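Local coordinates for putative uncharacterized protein PH0734 (Pyrococcus horikoshii, PDB 3D79), which is of unknown function but, as a PUA-domain protein carrying an additional pre-PUA domain, probably binds RNA, at residues V47-F52 / E57-N62; R95-D100 / A111-P116; S29-E34 / G128-V133. All coordinates share one frame; numbering follows the deposited sequence.

Contact 1: V47-F52 / E57-N62; sequences VKVAEF and EIILVN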
loop_
_atom_site.group_PDB
_atom_site.type_symbol
_atom_site.label_atom_id
_atom_site.label_comp_id
_atom_site.label_asym_id
_atom_site.label_seq_id
_atom_site.Cartn_x
_atom_site.Cartn_y
_atom_site.Cartn_z
ATOM N N VAL A 47 9.352 16.312 5.513
ATOM C CA VAL A 47 9.423 15.077 4.742
ATOM C C VAL A 47 10.862 14.811 4.321
ATOM O O VAL A 47 11.563 15.715 3.863
ATOM C CB VAL A 47 8.474 15.107 3.522
ATOM C CG1 VAL A 47 8.416 13.749 2.853
ATOM C CG2 VAL A 47 7.077 15.518 3.957
ATOM N N LYS A 48 11.294 13.569 4.508
ATOM C CA LYS A 48 12.658 13.167 4.207
ATOM C C LYS A 48 12.634 11.898 3.371
ATOM O O LYS A 48 11.645 11.163 3.369
ATOM C CB LYS A 48 13.443 12.938 5.504
ATOM C CG LYS A 48 13.739 14.209 6.296
ATOM C CD LYS A 48 14.333 13.871 7.649
ATOM C CE LYS A 48 14.285 15.062 8.594
ATOM N NZ LYS A 48 14.573 14.637 9.992
ATOM N N VAL A 49 13.718 11.645 2.649
ATOM C CA VAL A 49 13.820 10.417 1.865
ATOM C C VAL A 49 15.087 9.653 2.234
ATOM O O VAL A 49 16.167 10.243 2.349
ATOM C CB VAL A 49 13.731 10.682 0.335
ATOM C CG1 VAL A 49 14.788 11.686 -0.120
ATOM C CG2 VAL A 49 13.827 9.375 -0.458
ATOM N N ALA A 50 14.928 8.349 2.440
ATOM C CA ALA A 50 16.044 7.441 2.685
ATOM C C ALA A 50 16.076 6.370 1.605
ATOM O O ALA A 50 15.036 5.966 1.086
ATOM C CB ALA A 50 15.921 6.804 4.053
ATOM N N GLU A 51 17.275 5.922 1.253
ATOM C CA GLU A 51 17.410 4.868 0.260
ATOM C C GLU A 51 17.267 3.504 0.918
ATOM O O GLU A 51 17.892 3.235 1.945
ATOM C CB GLU A 51 18.755 4.967 -0.468
ATOM C CG GLU A 51 18.936 3.919 -1.557
ATOM C CD GLU A 51 20.257 4.046 -2.289
ATOM O OE1 GLU A 51 20.421 5.013 -3.059
ATOM O OE2 GLU A 51 21.125 3.167 -2.101
ATOM N N PHE A 52 16.429 2.653 0.331
ATOM C CA PHE A 52 16.425 1.243 0.696
ATOM C C PHE A 52 17.353 0.480 -0.252
ATOM O O PHE A 52 18.264 -0.212 0.193
ATOM C CB PHE A 52 15.018 0.643 0.668
ATOM C CG PHE A 52 15.004 -0.843 0.891
ATOM C CD1 PHE A 52 15.138 -1.365 2.176
ATOM C CD2 PHE A 52 14.888 -1.722 -0.184
ATOM C CE1 PHE A 52 15.145 -2.740 2.387
ATOM C CE2 PHE A 52 14.902 -3.095 0.017
ATOM C CZ PHE A 52 15.025 -3.603 1.304
ATOM N N GLU A 57 12.972 3.820 -2.597
ATOM C CA GLU A 57 13.197 4.802 -1.542
ATOM C C GLU A 57 12.108 4.697 -0.481
ATOM O O GLU A 57 11.002 4.242 -0.765
ATOM C CB GLU A 57 13.204 6.217 -2.114
ATOM C CG GLU A 57 14.380 6.539 -3.027
ATOM C CD GLU A 57 14.092 7.748 -3.890
ATOM O OE1 GLU A 57 13.166 7.670 -4.730
ATOM O OE2 GLU A 57 14.778 8.776 -3.723
ATOM N N ILE A 58 12.449 5.123 0.733
ATOM C CA ILE A 58 11.508 5.221 1.849
ATOM C C ILE A 58 11.270 6.703 2.140
ATOM O O ILE A 58 12.215 7.469 2.319
ATOM C CB ILE A 58 12.055 4.491 3.115
ATOM C CG1 ILE A 58 12.400 3.020 2.810
ATOM C CG2 ILE A 58 11.095 4.627 4.326
ATOM C CD1 ILE A 58 11.246 2.171 2.278
ATOM N N ILE A 59 10.006 7.108 2.152
ATOM C CA ILE A 59 9.658 8.495 2.443
ATOM C C ILE A 59 9.182 8.582 3.889
ATOM O O ILE A 59 8.237 7.888 4.276
ATOM C CB ILE A 59 8.550 9.029 1.503
ATOM C CG1 ILE A 59 8.924 8.831 0.022
ATOM C CG2 ILE A 59 8.225 10.501 1.823
ATOM C CD1 ILE A 59 10.114 9.657 -0.447
ATOM N N LEU A 60 9.846 9.434 4.669
ATOM C CA LEU A 60 9.529 9.635 6.076
ATOM C C LEU A 60 8.785 10.945 6.265
ATOM O O LEU A 60 9.164 11.963 5.688
ATOM C CB LEU A 60 10.801 9.633 6.931
ATOM C CG LEU A 60 11.601 8.320 6.965
ATOM C CD1 LEU A 60 12.698 8.333 5.904
ATOM C CD2 LEU A 60 12.187 8.070 8.352
ATOM N N VAL A 61 7.723 10.906 7.062
ATOM C CA VAL A 61 6.942 12.098 7.385
ATOM C C VAL A 61 7.095 12.340 8.879
ATOM O O VAL A 61 6.663 11.518 9.689
ATOM C CB VAL A 61 5.455 11.935 7.009
ATOM C CG1 VAL A 61 4.689 13.221 7.292
ATOM C CG2 VAL A 61 5.316 11.563 5.539
ATOM N N ASN A 62 7.723 13.461 9.228
ATOM C CA ASN A 62 8.087 13.764 10.617
ATOM C C ASN A 62 8.753 12.561 11.293
ATOM O O ASN A 62 8.365 12.136 12.392
ATOM C CB ASN A 62 6.874 14.289 11.395
ATOM C CG ASN A 62 6.227 15.483 10.716
ATOM O OD1 ASN A 62 6.915 16.365 10.194
ATOM N ND2 ASN A 62 4.900 15.514 10.712
#
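Ala50 O takes the shortest polar bond here: Ile58 N gives its hydrogen at 2.7 Å, almost straight at 175°. Ala50 O also receives a CA-H...O contact from Glu57 CA at 3.4 Å, well bent at 122° at the hydrogen. The return bond, Ala50 N to Ile58 O, is 2.9 Å long. Two residues along, Lys48 and Leu60 repeat this reciprocal pairing, with Leu60 N lying 2.8 Å from Lys48 O. These are the hydrogen-bonded pairs of an antiparallel hairpin; Val47-Val61, Val49-Ile59 and Glu51-Glu57 are the non-hydrogen-bonded pairs between and beyond them.

Branched side chains fill the face carrying Val47, Val49 and Ile59, as suits extended strands. With its CG1 anti to the backbone N (chi1 -172°), Val47 presents that methyl to Ile59 CG2 at 3.4 Å, tighter than an ordinary carbon contact. The other arm of Ile59 reaches toward the neighbouring valine, CD1 meeting Val49 CG2 at 3.7 Å. Val49 CG2 also meets the Glu57 side chain, which crosses it at a slant, coming 3.5 Å from Glu57 OE2, while Glu57 OE1 forms a salt bridge with Arg69 on the next strand. Helix 18-32 covers this face through Val21 on Val47 and Ile24 on Ile59.

On the reverse face Ala50 is small, and Leu60 CD1 meets Ala50 CB at 4.0 Å. Ile58 meets Phe52 there, and both also touch Ile173 of helix 172-177. Lys48 leads its amine away from strand 57-61, to a salt bridge with Asp63.

The chemistry is therefore divided: paired peptide groups fix the register, Val47 and Ile59 pack against helix 18-32, and Glu57 offers its aliphatic stem to Val49 while its charge is answered by Arg69.

Contact 2: R95-D100 / A111-P116; sequences RRVVVD and ADVMAP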
loop_
_atom_site.group_PDB
_atom_site.type_symbol
_atom_site.label_atom_id
_atom_site.label_comp_id
_atom_site.label_asym_id
_atom_site.label_seq_id
_atom_site.Cartn_x
_atom_site.Cartn_y
_atom_site.Cartn_z
ATOM N N ARG A 95 -8.752 1.235 -2.719
ATOM C CA ARG A 95 -7.575 0.476 -3.172
ATOM C C ARG A 95 -7.317 -0.816 -2.393
ATOM O O ARG A 95 -6.231 -1.383 -2.474
ATOM C CB ARG A 95 -6.309 1.346 -3.196
ATOM C CG ARG A 95 -6.388 2.567 -4.104
ATOM C CD ARG A 95 -6.660 2.175 -5.557
ATOM N NE ARG A 95 -6.667 3.326 -6.463
ATOM C CZ ARG A 95 -5.594 3.820 -7.077
ATOM N NH1 ARG A 95 -4.389 3.287 -6.888
ATOM N NH2 ARG A 95 -5.731 4.869 -7.879
ATOM N N ARG A 96 -8.325 -1.280 -1.657
ATOM C CA ARG A 96 -8.220 -2.514 -0.888
ATOM C C ARG A 96 -8.402 -3.760 -1.746
ATOM O O ARG A 96 -9.192 -3.788 -2.698
ATOM C CB ARG A 96 -9.257 -2.544 0.247
ATOM C CG ARG A 96 -10.649 -2.939 -0.224
ATOM C CD ARG A 96 -11.680 -2.856 0.891
ATOM N NE ARG A 96 -13.031 -3.093 0.381
ATOM C CZ ARG A 96 -13.790 -2.173 -0.212
ATOM N NH1 ARG A 96 -13.342 -0.931 -0.385
ATOM N NH2 ARG A 96 -15.002 -2.496 -0.650
ATOM N N VAL A 97 -7.650 -4.786 -1.377
ATOM C CA VAL A 97 -7.864 -6.150 -1.845
ATOM C C VAL A 97 -7.944 -7.000 -0.587
ATOM O O VAL A 97 -6.971 -7.104 0.162
ATOM C CB VAL A 97 -6.712 -6.619 -2.758
ATOM C CG1 VAL A 97 -6.928 -8.067 -3.173
ATOM C CG2 VAL A 97 -6.607 -5.705 -3.981
ATOM N N VAL A 98 -9.119 -7.571 -0.329
ATOM C CA VAL A 98 -9.343 -8.330 0.904
ATOM C C VAL A 98 -9.265 -9.824 0.617
ATOM O O VAL A 98 -9.955 -10.312 -0.278
ATOM C CB VAL A 98 -10.713 -7.995 1.540
ATOM C CG1 VAL A 98 -10.786 -8.570 2.942
ATOM C CG2 VAL A 98 -10.913 -6.478 1.578
ATOM N N VAL A 99 -8.428 -10.526 1.379
ATOM C CA VAL A 99 -8.209 -11.969 1.186
ATOM C C VAL A 99 -8.686 -12.819 2.366
ATOM O O VAL A 99 -8.781 -12.336 3.506
ATOM C CB VAL A 99 -6.716 -12.313 0.865
ATOM C CG1 VAL A 99 -6.259 -11.615 -0.409
ATOM C CG2 VAL A 99 -5.796 -11.991 2.032
ATOM N N ASP A 100 -8.985 -14.085 2.077
ATOM C CA ASP A 100 -9.373 -15.045 3.111
ATOM C C ASP A 100 -8.164 -15.555 3.900
ATOM O O ASP A 100 -7.019 -15.298 3.521
ATOM C CB ASP A 100 -10.249 -16.194 2.557
ATOM C CG ASP A 100 -9.575 -17.029 1.452
ATOM O OD1 ASP A 100 -8.331 -17.108 1.361
ATOM O OD2 ASP A 100 -10.330 -17.657 0.677
ATOM N N ALA A 111 4.358 -14.809 -2.043
ATOM C CA ALA A 111 3.468 -15.142 -3.152
ATOM C C ALA A 111 2.623 -13.949 -3.583
ATOM O O ALA A 111 2.275 -13.092 -2.761
ATOM C CB ALA A 111 2.565 -16.323 -2.786
ATOM N N ASP A 112 2.286 -13.898 -4.868
ATOM C CA ASP A 112 1.374 -12.884 -5.376
ATOM C C ASP A 112 -0.053 -13.238 -4.968
ATOM O O ASP A 112 -0.309 -14.349 -4.507
ATOM C CB ASP A 112 1.512 -12.748 -6.891
ATOM C CG ASP A 112 2.841 -12.121 -7.291
ATOM O OD1 ASP A 112 3.304 -11.205 -6.577
ATOM O OD2 ASP A 112 3.430 -12.545 -8.309
ATOM N N VAL A 113 -0.971 -12.291 -5.111
ATOM C CA VAL A 113 -2.365 -12.555 -4.728
ATOM C C VAL A 113 -3.121 -13.200 -5.877
ATOM O O VAL A 113 -3.186 -12.649 -6.977
ATOM C CB VAL A 113 -3.102 -11.288 -4.254
ATOM C CG1 VAL A 113 -4.505 -11.656 -3.744
ATOM C CG2 VAL A 113 -2.311 -10.595 -3.161
ATOM N N MET A 114 -3.697 -14.369 -5.607
ATOM C CA MET A 114 -4.461 -15.108 -6.607
ATOM C C MET A 114 -5.957 -14.860 -6.423
ATOM O O MET A 114 -6.437 -14.788 -5.293
ATOM C CB MET A 114 -4.156 -16.605 -6.506
ATOM C CG MET A 114 -2.655 -16.941 -6.568
ATOM S SD MET A 114 -1.873 -16.378 -8.092
ATOM C CE MET A 114 -2.724 -17.375 -9.310
ATOM N N ALA A 115 -6.681 -14.746 -7.535
ATOM C CA ALA A 115 -8.120 -14.449 -7.507
ATOM C C ALA A 115 -8.984 -15.349 -6.604
ATOM O O ALA A 115 -9.910 -14.841 -5.966
ATOM C CB ALA A 115 -8.693 -14.392 -8.922
ATOM N N PRO A 116 -8.717 -16.677 -6.554
ATOM C CA PRO A 116 -9.568 -17.507 -5.676
ATOM C C PRO A 116 -9.584 -17.118 -4.192
ATOM O O PRO A 116 -10.545 -17.451 -3.491
ATOM C CB PRO A 116 -9.010 -18.926 -5.856
ATOM C CG PRO A 116 -7.663 -18.763 -6.487
ATOM C CD PRO A 116 -7.736 -17.497 -7.295
HETATM O O HOH W 1 -11.858 -16.411 -1.475
#
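The apolar part of the contact centres on Val113, whose CG1 methyl meets valines from two places on strand 96-99. Val113 CG1 approaches Val99 CG1 to 3.8 Å and lies more loosely against Val97 CG1, at 4.4 Å. Val97 and Val99 are two residues apart in an extended strand, hence on one face, and both direct their side chains at the partner segment; Val98 between them turns the other way. The methyl of Val113 that does the touching is brought forward by a first torsion of -175°, which sets CG1 opposite the backbone N. Val99 answers with its own CG1, held beside its backbone N by a torsion of -60°. Valine suits all three places, since it favours extended backbone and offers short, branched methyl surfaces. Ile118, Val133 and Val163 from three further strands close in around Val113, so these methyls belong to a larger buried cluster.

The polar part is indirect. Asp100 OD2 and Pro116 O stand 4.2 Å apart and do not bond, both being acceptors. A water settles the matter by donating to each, at 2.9 Å to Asp100 OD2 and 2.6 Å to Pro116 O. The other carboxylate oxygen, Asp100 OD1, receives a weak hydrogen bond from Ala103 N, so the two oxygens of Asp100 have different partners: OD1 the backbone just ahead of helix 104-108, OD2 the water.

No backbone bond joins the segments: the nearest alpha carbons, Val99 CA and Val113 CA, are 8.3 Å apart, and the touching parts run 56° from parallel. Two strands that face each other across an interior, with helix 104-108 in the connection between them, fit the mixed beta pseudobarrel of the PUA fold.

Contact 3: S29-E34 / G128-V133; sequences SQMFGE and GDFVFV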
loop_
_atom_site.group_PDB
_atom_site.type_symbol
_atom_site.label_atom_id
_atom_site.label_comp_id
_atom_site.label_asym_id
_atom_site.label_seq_id
_atom_site.Cartn_x
_atom_site.Cartn_y
_atom_site.Cartn_z
ATOM N N SER A 29 -4.213 11.761 -2.609
ATOM C CA SER A 29 -5.579 12.266 -2.723
ATOM C C SER A 29 -6.353 11.582 -3.846
ATOM O O SER A 29 -7.538 11.281 -3.695
ATOM C CB SER A 29 -5.581 13.788 -2.908
ATOM O OG SER A 29 -5.072 14.426 -1.741
ATOM N N GLN A 30 -5.679 11.324 -4.962
ATOM C CA GLN A 30 -6.317 10.623 -6.071
ATOM C C GLN A 30 -6.654 9.183 -5.685
ATOM O O GLN A 30 -7.744 8.691 -5.984
ATOM C CB GLN A 30 -5.436 10.639 -7.315
ATOM C CG GLN A 30 -6.133 10.048 -8.536
ATOM C CD GLN A 30 -5.214 9.942 -9.729
ATOM O OE1 GLN A 30 -4.220 9.221 -9.698
ATOM N NE2 GLN A 30 -5.554 10.653 -10.803
ATOM N N MET A 31 -5.715 8.527 -5.011
ATOM C CA MET A 31 -5.863 7.118 -4.652
ATOM C C MET A 31 -6.866 6.885 -3.526
ATOM O O MET A 31 -7.715 5.994 -3.625
ATOM C CB MET A 31 -4.508 6.527 -4.271
ATOM C CG MET A 31 -3.510 6.484 -5.422
ATOM S SD MET A 31 -2.027 5.552 -5.013
ATOM C CE MET A 31 -1.221 6.645 -3.834
ATOM N N PHE A 32 -6.775 7.689 -2.464
ATOM C CA PHE A 32 -7.534 7.432 -1.230
ATOM C C PHE A 32 -8.634 8.441 -0.926
ATOM O O PHE A 32 -9.434 8.237 -0.008
ATOM C CB PHE A 32 -6.582 7.372 -0.041
ATOM C CG PHE A 32 -5.594 6.253 -0.127
ATOM C CD1 PHE A 32 -5.997 4.938 0.083
ATOM C CD2 PHE A 32 -4.259 6.511 -0.419
ATOM C CE1 PHE A 32 -5.085 3.889 0.001
ATOM C CE2 PHE A 32 -3.339 5.472 -0.497
ATOM C CZ PHE A 32 -3.754 4.159 -0.292
ATOM N N GLY A 33 -8.660 9.529 -1.685
ATOM C CA GLY A 33 -9.534 10.645 -1.367
ATOM C C GLY A 33 -8.810 11.597 -0.441
ATOM O O GLY A 33 -7.917 11.197 0.313
ATOM N N GLU A 34 -9.211 12.863 -0.491
ATOM C CA GLU A 34 -8.530 13.921 0.249
ATOM C C GLU A 34 -8.540 13.693 1.766
ATOM O O GLU A 34 -7.571 14.029 2.443
ATOM C CB GLU A 34 -9.119 15.292 -0.134
ATOM C CG GLU A 34 -8.303 16.504 0.321
ATOM C CD GLU A 34 -8.590 16.895 1.760
ATOM O OE1 GLU A 34 -9.723 16.644 2.230
ATOM O OE2 GLU A 34 -7.688 17.451 2.423
ATOM N N GLY A 128 -3.278 -1.926 -13.168
ATOM C CA GLY A 128 -2.136 -1.018 -13.099
ATOM C C GLY A 128 -2.084 -0.176 -11.839
ATOM O O GLY A 128 -1.030 0.370 -11.506
ATOM N N ASP A 129 -3.222 -0.071 -11.149
ATOM C CA ASP A 129 -3.328 0.704 -9.902
ATOM C C ASP A 129 -2.517 0.071 -8.785
ATOM O O ASP A 129 -2.472 -1.160 -8.664
ATOM C CB ASP A 129 -4.789 0.798 -9.435
ATOM C CG ASP A 129 -5.612 1.829 -10.204
ATOM O OD1 ASP A 129 -5.068 2.547 -11.073
ATOM O OD2 ASP A 129 -6.824 1.929 -9.916
ATOM N N PHE A 130 -1.892 0.910 -7.958
ATOM C CA PHE A 130 -1.327 0.472 -6.688
ATOM C C PHE A 130 -2.478 0.057 -5.784
ATOM O O PHE A 130 -3.496 0.748 -5.710
ATOM C CB PHE A 130 -0.603 1.620 -5.987
ATOM C CG PHE A 130 0.823 1.808 -6.401
ATOM C CD1 PHE A 130 1.692 0.726 -6.513
ATOM C CD2 PHE A 130 1.311 3.088 -6.636
ATOM C CE1 PHE A 130 3.024 0.916 -6.880
ATOM C CE2 PHE A 130 2.634 3.290 -7.001
ATOM C CZ PHE A 130 3.496 2.200 -7.121
ATOM N N VAL A 131 -2.313 -1.066 -5.092
ATOM C CA VAL A 131 -3.335 -1.556 -4.165
ATOM C C VAL A 131 -2.671 -2.040 -2.879
ATOM O O VAL A 131 -1.468 -2.293 -2.856
ATOM C CB VAL A 131 -4.179 -2.714 -4.777
ATOM C CG1 VAL A 131 -5.016 -2.214 -5.971
ATOM C CG2 VAL A 131 -3.302 -3.911 -5.162
ATOM N N PHE A 132 -3.445 -2.157 -1.802
ATOM C CA PHE A 132 -2.959 -2.882 -0.637
ATOM C C PHE A 132 -3.806 -4.122 -0.403
ATOM O O PHE A 132 -4.958 -4.193 -0.842
ATOM C CB PHE A 132 -2.902 -2.008 0.630
ATOM C CG PHE A 132 -4.246 -1.606 1.152
ATOM C CD1 PHE A 132 -4.898 -2.383 2.103
ATOM C CD2 PHE A 132 -4.865 -0.446 0.692
ATOM C CE1 PHE A 132 -6.154 -2.020 2.578
ATOM C CE2 PHE A 132 -6.115 -0.071 1.173
ATOM C CZ PHE A 132 -6.758 -0.864 2.114
ATOM N N VAL A 133 -3.215 -5.087 0.292
ATOM C CA VAL A 133 -3.834 -6.379 0.542
ATOM C C VAL A 133 -4.062 -6.505 2.041
ATOM O O VAL A 133 -3.138 -6.307 2.822
ATOM C CB VAL A 133 -2.928 -7.534 0.057
ATOM C CG1 VAL A 133 -3.632 -8.881 0.229
ATOM C CG2 VAL A 133 -2.516 -7.321 -1.405
#
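Phe130 is the first residue along 128-133 to meet the helix end, and it does so through Met31. The methionine sulfur SD stands at the edge of the phenylalanine ring, close to its plane, with the nearest atom being Phe130 CB at 4.3 Å. Met31 is extended as far as its sulfur, SD anti to CA (chi2 -171°); a long, flexible side chain suits a gap of this width. The Phe130 ring also meets that of Phe75 from strand 73-76, the planes about 35° apart. Val131, next in the strand, turns from the helix and packs on Val97 instead.

Phe132 comes back to the helix side. Its CE2 lies 4.3 Å from Phe32 CE1, at the edge of the Phe32 ring and near its plane, while Phe32 CE1 lies obliquely to the Phe132 ring. Long and bulky side chains span the distance: the nearest alpha carbons, Met31 CA and Phe130 CA, are 8.3 Å apart.

With no hydrogen bond between the segments, this junction of the pre-PUA and PUA parts rests here on light van der Waals contact of sulfur and aromatic rings, shared with strand 73-76.

How the contacts relate
Contacts 1 and 2 lie on opposite sides of the chain's centre, one in the pre-PUA part and the other in the PUA part, with centres 27 Å apart and nearest atoms about 16 Å apart. Contact 3 bridges the two parts. Its helix 18-32 is the one that covers a face of the hairpin of contact 1, although the contacts themselves stay about 10 Å apart at their nearest atoms. With contact 2 it shares a sheet: strands 96-99 and 130-135 are parallel neighbours, joined by a probable hydrogen bond from Val97 N to Phe132 O of 2.8 Å. Arg95 NH1 adds another probable bond, to Phe130 O at 2.9 Å.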